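Local coordinates for phenylalanine hydroxylase (Colwellia psychrerythraea, PDB 2V27), which probably catalyses the iron-dependent hydroxylation of L-phenylalanine to L-tyrosine, using tetrahydrobiopterin and molecular oxygen, at residues 21-24 with 25-28; 191-194 with 195-199; 241-244 with 245-248. All coordinates share one frame; numbering follows the deposited sequence.

Contact 1: 21-24 with 25-28; sequences STEE and NLIW
Glu23 lays its acid chain obliquely against Leu26 and Ile27, one turn further along helix 22-38. Its CB starts out pointing away from residues 25-28, with CG anti to the backbone N (chi1 173°); a bend at the second torsion then brings the end of the chain nearer. CG lies 4.0 Å from Ile27 CD1. Beyond CD the two oxygens part: OE1 of Glu23 comes within 3.9 Å of Leu26 CD2, whereas its OE2 is 4.1 Å from Ile27 CD1. Each oxygen thus borders the methyl of a different neighbour, and the charge finds its mate elsewhere, in a salt bridge from OE2 to Arg109. Ile27 also covers the backbone, its CG1 being 3.3 Å from Glu23 O.

In the backbone the first helical bonds are in place, beginning with Asn25 N to Ser21 O at 2.9 Å. Asn25 swings its amide group back beside that same carbonyl, while its OD1 accepts from Ile61 N. Trp28 points onward, its NE1 bonded to Pro57 O and its ring edge-to-face with Phe121.

The helix start itself is fixed by two reciprocal bonds. Glu24 N donates to Ser21 OG over 2.9 Å, and Ser21 N returns a nearly straight bond (169°) to Glu24 OE1 over 2.8 Å, meeting that oxygen on its anti side, 17° out of the carboxylate plane. Lys10 adds a salt bridge to OE1, which would partly offset its charge. With Ser21 as N-cap and Glu24 three residues on, the pattern is a classic capping box at the start of an alpha-helix.

Contact 2: 191-194 with 195-199; sequences TDYA and MNNTD
Tyr193 and Asn197 share one first torsion, CG trans to the backbone N in both (chi1 173° and -178°), and with Asn197 one turn on, the two side chains run alongside each other in the same direction. The tyrosine ring takes Asn197 CB over one face, a CH-pi contact of 4.1 Å to the ring centroid. Farther out, Asn197 ND2 comes to 3.6 Å from Tyr193 CE1, the amide turned 41° from the ring plane. Tyr193 OH continues to Gln221 O, which fixes the far end of the ring.

A second pair bridges one turn at the surface. Asn196 ND2 donates to Asp192 OD2 over 2.8 Å; the acceptor lies close to the amide plane and is approached on its anti side, somewhat out of the carboxylate plane. The two side chains cross at about a right angle. On the inner side, the bent chain of Met195 folds CE back to 4.2 Å from Ala194 CB.

The last full helical bond runs from Asn197 N to Tyr193 O over 2.9 Å. Asn197 then leaves helical geometry and its OD1 accepts from Asp199 N over 3.0 Å. An alanine here removes the OD1 acceptor of Asp199 N, which would probably leave the turn after the helix freer to move. Thr198 and Asp199 are hydrogen-bonded to Asp199 and Thr198 of the second subunit. The whole is a helix C-terminus that passes directly into an Asx turn.

Contact 3: 241-244 with 245-248; sequences VDDI and MELV
Asp243 and Glu246 carry two carboxylates that come near each other, one turn apart on the outer side of helix 241-254. Asp243 OD1 stands out over the flat side of the Glu246 carboxylate, 4.5 Å from its OE1, and the two planes are inclined by about 60°. Like charges at this spacing would probably repel and could raise the proton affinity of one of them. Asp243 OD2 accepts from Glu240 N, which holds that carboxylate back toward the start of the helix. Asp242 is a looser third acid, its OD2 6.9 Å from Glu246 OE2.

The flat peptide groups are linked by regular helical bonds. Val248 N donates to Ile244 O at 3.0 Å, and Val248 CG2 lies 3.5 Å from the same oxygen. Met245 N, Glu246 N and Leu247 N donate in turn to Val241 O, Asp242 O and Asp243 O.

Apolar side chains take the opposite flank. Met245, with CG trans to its carbonyl carbon, places CG 3.5 Å from Val241 O; the chain then bends so that CE reaches Val241 CG1 at 4.2 Å and SD lies 4.5 Å from Ile244 CG2. That flank turns to helix 152-167, where Ile244 meets Leu158, Met245 meets Gln154 and Val248 meets Phe157. Leu247 packs instead on Ile207 and Leu211 of helix 207-211, so helix 241-254 rests on two neighbouring helices.

The three contacts follow one another along the chain and do not touch. Contacts 1 and 2 are the nearest pair, with about 15 Å between nearest atoms, and helix 22-38 joins them: Gln35, farther along it, makes a weak hydrogen bond to Thr191. The side chain of Trp28 in contact 1 lies about 13 Å from the bound iron, and that of Thr191 in contact 2 is about 13 Å from the bound iron as well. The metal is held by His122, His127 and Glu167, so both contacts fall outside its first shell. Contact 3 sits across the chain's centre from contact 1, their centres about 44 Å apart. Its connection to the metal is indirect, through helix 152-167, which ends at Glu167.

Contact 1: 21-24 with 25-28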
ATOM      1  N   SER B  21     -32.625   2.822   5.356  1.00 21.54           N
ATOM      2  CA  SER B  21     -33.317   2.849   4.063  1.00 21.80           C
ATOM      3  C   SER B  21     -33.293   1.517   3.332  1.00 22.31           C
ATOM      4  O   SER B  21     -32.487   0.631   3.644  1.00 21.84           O
ATOM      5  CB  SER B  21     -32.724   3.930   3.192  1.00 22.36           C
ATOM      6  OG  SER B  21     -31.516   3.468   2.625  1.00 22.03           O
ATOM      7  N   THR B  22     -34.186   1.359   2.365  0.60 22.31           N
ATOM      8  CA  THR B  22     -34.207   0.152   1.527  0.60 22.96           C
ATOM      9  C   THR B  22     -32.847  -0.014   0.822  0.60 22.95           C
ATOM     10  O   THR B  22     -32.345  -1.147   0.709  0.60 23.82           O
ATOM     11  CB  THR B  22     -35.313   0.249   0.482  0.60 23.27           C
ATOM     12  OG1 THR B  22     -35.312   1.583  -0.022  0.60 24.17           O
ATOM     13  CG2 THR B  22     -36.686  -0.045   1.120  0.60 22.95           C
ATOM     14  N   GLU B  23     -32.255   1.105   0.392  1.00 22.37           N
ATOM     15  CA  GLU B  23     -30.902   1.090  -0.222  1.00 22.67           C
ATOM     16  C   GLU B  23     -29.813   0.644   0.760  1.00 21.80           C
ATOM     17  O   GLU B  23     -28.931  -0.127   0.398  1.00 20.83           O
ATOM     18  CB  GLU B  23     -30.523   2.444  -0.844  1.00 23.12           C
ATOM     19  CG  GLU B  23     -29.079   2.535  -1.341  1.00 26.19           C
ATOM     20  CD  GLU B  23     -28.763   1.672  -2.579  1.00 30.30           C
ATOM     21  OE1 GLU B  23     -29.544   0.759  -2.987  1.00 33.91           O
ATOM     22  OE2 GLU B  23     -27.685   1.928  -3.146  1.00 33.41           O
ATOM     23  N   GLU B  24     -29.870   1.149   1.990  1.00 20.07           N
ATOM     24  CA  GLU B  24     -28.899   0.726   3.023  1.00 19.27           C
ATOM     25  C   GLU B  24     -29.053  -0.773   3.311  1.00 19.02           C
ATOM     26  O   GLU B  24     -28.045  -1.501   3.445  1.00 18.08           O
ATOM     27  CB  GLU B  24     -29.056   1.623   4.260  1.00 19.66           C
ATOM     28  CG  GLU B  24     -28.485   2.986   4.034  1.00 19.23           C
ATOM     29  CD  GLU B  24     -28.962   4.020   5.007  1.00 21.66           C
ATOM     30  OE1 GLU B  24     -30.063   3.873   5.590  1.00 20.82           O
ATOM     31  OE2 GLU B  24     -28.193   4.976   5.199  1.00 20.51           O
ATOM     32  N   ASN B  25     -30.284  -1.266   3.381  1.00 17.94           N
ATOM     33  CA  ASN B  25     -30.527  -2.695   3.613  1.00 18.10           C
ATOM     34  C   ASN B  25     -30.043  -3.551   2.445  1.00 19.54           C
ATOM     35  O   ASN B  25     -29.532  -4.649   2.640  1.00 20.06           O
ATOM     36  CB  ASN B  25     -32.020  -2.974   3.880  1.00 19.46           C
ATOM     37  CG  ASN B  25     -32.469  -2.510   5.267  1.00 21.42           C
ATOM     38  OD1 ASN B  25     -31.683  -2.505   6.265  1.00 20.99           O
ATOM     39  ND2 ASN B  25     -33.758  -2.139   5.347  1.00 20.12           N
ATOM     40  N   LEU B  26     -30.219  -3.045   1.227  1.00 19.29           N
ATOM     41  CA  LEU B  26     -29.723  -3.734   0.046  1.00 20.02           C
ATOM     42  C   LEU B  26     -28.188  -3.792   0.049  1.00 17.67           C
ATOM     43  O   LEU B  26     -27.633  -4.829  -0.336  1.00 17.44           O
ATOM     44  CB  LEU B  26     -30.247  -3.044  -1.217  1.00 20.02           C
ATOM     45  CG  LEU B  26     -30.106  -3.792  -2.538  1.00 23.81           C
ATOM     46  CD1 LEU B  26     -30.870  -5.101  -2.513  1.00 27.72           C
ATOM     47  CD2 LEU B  26     -30.664  -2.895  -3.675  1.00 23.48           C
ATOM     48  N   ILE B  27     -27.519  -2.714   0.474  1.00 14.70           N
ATOM     49  CA  ILE B  27     -26.042  -2.740   0.629  1.00 15.74           C
ATOM     50  C   ILE B  27     -25.645  -3.850   1.655  1.00 15.40           C
ATOM     51  O   ILE B  27     -24.809  -4.765   1.357  1.00 14.70           O
ATOM     52  CB  ILE B  27     -25.513  -1.363   1.018  1.00 14.76           C
ATOM     53  CG1 ILE B  27     -25.673  -0.374  -0.157  1.00 17.78           C
ATOM     54  CG2 ILE B  27     -24.039  -1.426   1.472  1.00 14.53           C
ATOM     55  CD1 ILE B  27     -25.675   1.090   0.291  1.00 19.63           C
ATOM     56  N   TRP B  28     -26.243  -3.832   2.845  1.00 14.43           N
ATOM     57  CA  TRP B  28     -26.029  -4.964   3.773  1.00 13.34           C
ATOM     58  C   TRP B  28     -26.211  -6.345   3.135  1.00 14.34           C
ATOM     59  O   TRP B  28     -25.381  -7.242   3.291  1.00 13.88           O
ATOM     60  CB  TRP B  28     -26.966  -4.842   5.020  1.00 12.84           C
ATOM     61  CG  TRP B  28     -26.880  -6.029   5.965  1.00  9.68           C
ATOM     62  CD1 TRP B  28     -27.492  -7.226   5.834  1.00 11.86           C
ATOM     63  CD2 TRP B  28     -26.071  -6.114   7.150  1.00  9.26           C
ATOM     64  NE1 TRP B  28     -27.137  -8.070   6.875  1.00 13.30           N
ATOM     65  CE2 TRP B  28     -26.259  -7.413   7.687  1.00 10.99           C
ATOM     66  CE3 TRP B  28     -25.247  -5.204   7.817  1.00 11.14           C
ATOM     67  CZ2 TRP B  28     -25.668  -7.816   8.869  1.00 12.53           C
ATOM     68  CZ3 TRP B  28     -24.589  -5.623   8.999  1.00 12.37           C
ATOM     69  CH2 TRP B  28     -24.830  -6.919   9.510  1.00 11.79           C
TER

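Contact 2: 191-194 with 195-199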
ATOM      1  N   THR B 191      -9.798 -11.371   2.595  1.00  8.66           N
ATOM      2  CA  THR B 191      -9.884 -12.820   2.778  1.00  8.33           C
ATOM      3  C   THR B 191      -9.050 -13.559   1.708  1.00  8.91           C
ATOM      4  O   THR B 191      -8.314 -14.511   2.015  1.00  9.84           O
ATOM      5  CB  THR B 191     -11.360 -13.267   2.731  1.00  8.62           C
ATOM      6  OG1 THR B 191     -11.973 -12.847   3.944  1.00  8.42           O
ATOM      7  CG2 THR B 191     -11.475 -14.785   2.643  1.00  9.38           C
ATOM      8  N   ASP B 192      -9.202 -13.128   0.452  1.00  8.79           N
ATOM      9  CA  ASP B 192      -8.500 -13.835  -0.631  1.00 10.44           C
ATOM     10  C   ASP B 192      -6.988 -13.684  -0.404  1.00  9.66           C
ATOM     11  O   ASP B 192      -6.249 -14.656  -0.496  1.00  9.42           O
ATOM     12  CB  ASP B 192      -8.869 -13.206  -1.965  1.00 11.62           C
ATOM     13  CG  ASP B 192      -8.200 -13.894  -3.168  1.00 17.43           C
ATOM     14  OD1 ASP B 192      -7.864 -13.170  -4.112  1.00 28.89           O
ATOM     15  OD2 ASP B 192      -8.097 -15.124  -3.221  1.00 23.17           O
ATOM     16  N   TYR B 193      -6.534 -12.499  -0.060  1.00  8.66           N
ATOM     17  CA  TYR B 193      -5.099 -12.231   0.041  1.00  8.42           C
ATOM     18  C   TYR B 193      -4.530 -13.010   1.240  1.00  8.89           C
ATOM     19  O   TYR B 193      -3.509 -13.695   1.131  1.00  8.30           O
ATOM     20  CB  TYR B 193      -4.900 -10.728   0.200  1.00  8.13           C
ATOM     21  CG  TYR B 193      -3.486 -10.291   0.475  1.00  7.94           C
ATOM     22  CD1 TYR B 193      -2.561  -9.991  -0.571  1.00  8.43           C
ATOM     23  CD2 TYR B 193      -3.084 -10.072   1.798  1.00  8.92           C
ATOM     24  CE1 TYR B 193      -1.255  -9.534  -0.259  1.00  9.07           C
ATOM     25  CE2 TYR B 193      -1.803  -9.637   2.117  1.00  9.79           C
ATOM     26  CZ  TYR B 193      -0.885  -9.364   1.082  1.00 10.30           C
ATOM     27  OH  TYR B 193       0.386  -8.894   1.407  1.00 11.13           O
ATOM     28  N   ALA B 194      -5.218 -12.953   2.386  1.00  7.77           N
ATOM     29  CA  ALA B 194      -4.766 -13.646   3.601  1.00  8.73           C
ATOM     30  C   ALA B 194      -4.697 -15.154   3.391  1.00  8.59           C
ATOM     31  O   ALA B 194      -3.772 -15.783   3.907  1.00  9.77           O
ATOM     32  CB  ALA B 194      -5.680 -13.295   4.804  1.00  8.54           C
ATOM     33  N   MET B 195      -5.638 -15.714   2.616  1.00  8.63           N
ATOM     34  CA  MET B 195      -5.623 -17.176   2.437  1.00 10.29           C
ATOM     35  C   MET B 195      -4.695 -17.599   1.325  1.00 10.22           C
ATOM     36  O   MET B 195      -4.159 -18.691   1.408  1.00 12.06           O
ATOM     37  CB  MET B 195      -7.033 -17.671   2.126  1.00 10.15           C
ATOM     38  CG  MET B 195      -7.993 -17.486   3.325  1.00 13.17           C
ATOM     39  SD  MET B 195      -7.535 -18.442   4.805  1.00 14.46           S
ATOM     40  CE  MET B 195      -6.496 -17.288   5.725  1.00 18.67           C
ATOM     41  N   ASN B 196      -4.595 -16.785   0.287  1.00 10.39           N
ATOM     42  CA  ASN B 196      -4.045 -17.285  -0.986  1.00  9.90           C
ATOM     43  C   ASN B 196      -2.726 -16.663  -1.452  1.00 10.55           C
ATOM     44  O   ASN B 196      -2.066 -17.234  -2.330  1.00 11.65           O
ATOM     45  CB  ASN B 196      -5.072 -17.172  -2.111  1.00 10.48           C
ATOM     46  CG  ASN B 196      -6.266 -18.058  -1.848  1.00 12.66           C
ATOM     47  OD1 ASN B 196      -6.092 -19.210  -1.488  1.00 16.79           O
ATOM     48  ND2 ASN B 196      -7.460 -17.508  -1.968  1.00 16.65           N
ATOM     49  N   ASN B 197      -2.387 -15.472  -0.935  1.00 10.41           N
ATOM     50  CA  ASN B 197      -1.240 -14.768  -1.518  1.00 11.03           C
ATOM     51  C   ASN B 197      -0.007 -15.535  -1.099  1.00 11.91           C
ATOM     52  O   ASN B 197       0.189 -15.778   0.093  1.00 13.26           O
ATOM     53  CB  ASN B 197      -1.163 -13.317  -1.036  1.00  9.97           C
ATOM     54  CG  ASN B 197       0.023 -12.585  -1.700  1.00 12.40           C
ATOM     55  OD1 ASN B 197       1.176 -12.810  -1.317  1.00 12.73           O
ATOM     56  ND2 ASN B 197      -0.254 -11.869  -2.750  1.00 12.66           N
ATOM     57  N   THR B 198       0.844 -15.924  -2.051  1.00 13.53           N
ATOM     58  CA  THR B 198       1.850 -16.868  -1.626  1.00 15.64           C
ATOM     59  C   THR B 198       3.132 -16.209  -1.059  1.00 14.39           C
ATOM     60  O   THR B 198       3.908 -16.868  -0.381  1.00 17.17           O
ATOM     61  CB  THR B 198       2.132 -17.993  -2.668  1.00 17.98           C
ATOM     62  OG1 THR B 198       2.712 -17.391  -3.793  1.00 19.41           O
ATOM     63  CG2 THR B 198       0.839 -18.701  -3.099  1.00 21.07           C
ATOM     64  N   ASP B 199       3.363 -14.913  -1.311  1.00 13.67           N
ATOM     65  CA  ASP B 199       4.616 -14.304  -0.842  1.00 13.81           C
ATOM     66  C   ASP B 199       4.558 -13.608   0.533  1.00 13.98           C
ATOM     67  O   ASP B 199       5.618 -13.164   1.088  1.00 16.77           O
ATOM     68  CB  ASP B 199       5.231 -13.427  -1.933  1.00 13.70           C
ATOM     69  CG  ASP B 199       5.677 -14.265  -3.158  1.00 14.48           C
ATOM     70  OD1 ASP B 199       6.606 -15.061  -3.053  1.00 19.82           O
ATOM     71  OD2 ASP B 199       5.047 -14.149  -4.190  1.00 12.33           O
TER

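Contact 3: 241-244 with 245-248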
ATOM      1  N   VAL B 241      -1.802  -6.561  33.845  1.00 23.56           N
ATOM      2  CA  VAL B 241      -1.457  -5.357  33.072  1.00 22.66           C
ATOM      3  C   VAL B 241       0.031  -4.999  33.238  1.00 23.05           C
ATOM      4  O   VAL B 241       0.694  -4.612  32.279  1.00 21.47           O
ATOM      5  CB  VAL B 241      -2.357  -4.167  33.473  1.00 22.76           C
ATOM      6  CG1 VAL B 241      -2.031  -2.906  32.709  1.00 24.77           C
ATOM      7  CG2 VAL B 241      -3.816  -4.528  33.241  1.00 23.19           C
ATOM      8  N   ASP B 242       0.569  -5.132  34.455  1.00 23.68           N
ATOM      9  CA  ASP B 242       2.010  -4.963  34.640  1.00 24.30           C
ATOM     10  C   ASP B 242       2.854  -5.904  33.781  1.00 23.35           C
ATOM     11  O   ASP B 242       3.916  -5.492  33.300  1.00 24.00           O
ATOM     12  CB  ASP B 242       2.401  -5.160  36.114  1.00 25.14           C
ATOM     13  CG  ASP B 242       1.790  -4.116  37.031  1.00 29.82           C
ATOM     14  OD1 ASP B 242       1.420  -3.012  36.555  1.00 31.79           O
ATOM     15  OD2 ASP B 242       1.685  -4.420  38.242  1.00 33.31           O
ATOM     16  N   ASP B 243       2.405  -7.160  33.604  1.00 22.53           N
ATOM     17  CA  ASP B 243       3.131  -8.123  32.750  1.00 22.77           C
ATOM     18  C   ASP B 243       3.147  -7.619  31.309  1.00 20.59           C
ATOM     19  O   ASP B 243       4.179  -7.650  30.636  1.00 20.89           O
ATOM     20  CB  ASP B 243       2.532  -9.524  32.752  1.00 23.78           C
ATOM     21  CG  ASP B 243       2.528 -10.179  34.129  1.00 28.53           C
ATOM     22  OD1 ASP B 243       3.454  -9.899  34.944  1.00 30.69           O
ATOM     23  OD2 ASP B 243       1.595 -10.984  34.372  1.00 30.22           O
ATOM     24  N   ILE B 244       1.992  -7.157  30.823  1.00 19.41           N
ATOM     25  CA  ILE B 244       1.932  -6.586  29.477  1.00 17.90           C
ATOM     26  C   ILE B 244       2.899  -5.392  29.293  1.00 17.04           C
ATOM     27  O   ILE B 244       3.627  -5.300  28.276  1.00 16.96           O
ATOM     28  CB  ILE B 244       0.464  -6.202  29.082  1.00 17.44           C
ATOM     29  CG1 ILE B 244      -0.489  -7.434  29.092  1.00 18.77           C
ATOM     30  CG2 ILE B 244       0.422  -5.424  27.776  1.00 18.55           C
ATOM     31  CD1 ILE B 244      -0.258  -8.574  28.047  1.00 20.49           C
ATOM     32  N   MET B 245       2.955  -4.492  30.279  1.00 15.27           N
ATOM     33  CA  MET B 245       3.816  -3.319  30.192  1.00 16.21           C
ATOM     34  C   MET B 245       5.309  -3.711  30.297  1.00 14.58           C
ATOM     35  O   MET B 245       6.146  -3.088  29.634  1.00 14.89           O
ATOM     36  CB  MET B 245       3.437  -2.229  31.207  1.00 15.84           C
ATOM     37  CG  MET B 245       2.028  -1.650  30.989  1.00 18.17           C
ATOM     38  SD  MET B 245       1.614  -1.381  29.231  1.00 18.68           S
ATOM     39  CE  MET B 245      -0.156  -1.054  29.431  1.00 18.99           C
ATOM     40  N   GLU B 246       5.597  -4.790  31.036  1.00 16.44           N
ATOM     41  CA  GLU B 246       6.967  -5.359  31.025  1.00 18.39           C
ATOM     42  C   GLU B 246       7.362  -5.811  29.593  1.00 17.23           C
ATOM     43  O   GLU B 246       8.468  -5.559  29.145  1.00 16.99           O
ATOM     44  CB  GLU B 246       7.105  -6.549  31.968  1.00 19.09           C
ATOM     45  CG  GLU B 246       7.292  -6.163  33.417  1.00 25.02           C
ATOM     46  CD  GLU B 246       7.456  -7.373  34.315  0.75 30.37           C
ATOM     47  OE1 GLU B 246       7.559  -8.532  33.814  1.00 30.20           O
ATOM     48  OE2 GLU B 246       7.469  -7.146  35.541  1.00 34.79           O
ATOM     49  N   LEU B 247       6.431  -6.448  28.887  1.00 16.01           N
ATOM     50  CA  LEU B 247       6.669  -6.906  27.511  1.00 14.71           C
ATOM     51  C   LEU B 247       6.885  -5.719  26.559  1.00 13.96           C
ATOM     52  O   LEU B 247       7.755  -5.735  25.672  1.00 13.74           O
ATOM     53  CB  LEU B 247       5.494  -7.780  27.071  1.00 14.63           C
ATOM     54  CG  LEU B 247       5.498  -9.177  27.704  1.00 14.27           C
ATOM     55  CD1 LEU B 247       4.187 -10.008  27.590  1.00 16.27           C
ATOM     56  CD2 LEU B 247       6.664 -10.038  27.163  1.00 18.32           C
ATOM     57  N   VAL B 248       6.111  -4.642  26.757  1.00 13.77           N
ATOM     58  CA  VAL B 248       6.283  -3.414  25.991  1.00 14.89           C
ATOM     59  C   VAL B 248       7.686  -2.808  26.202  1.00 14.45           C
ATOM     60  O   VAL B 248       8.381  -2.476  25.251  1.00 15.20           O
ATOM     61  CB  VAL B 248       5.163  -2.365  26.285  1.00 13.92           C
ATOM     62  CG1 VAL B 248       5.490  -1.025  25.692  1.00 16.27           C
ATOM     63  CG2 VAL B 248       3.809  -2.895  25.753  1.00 15.05           C
TER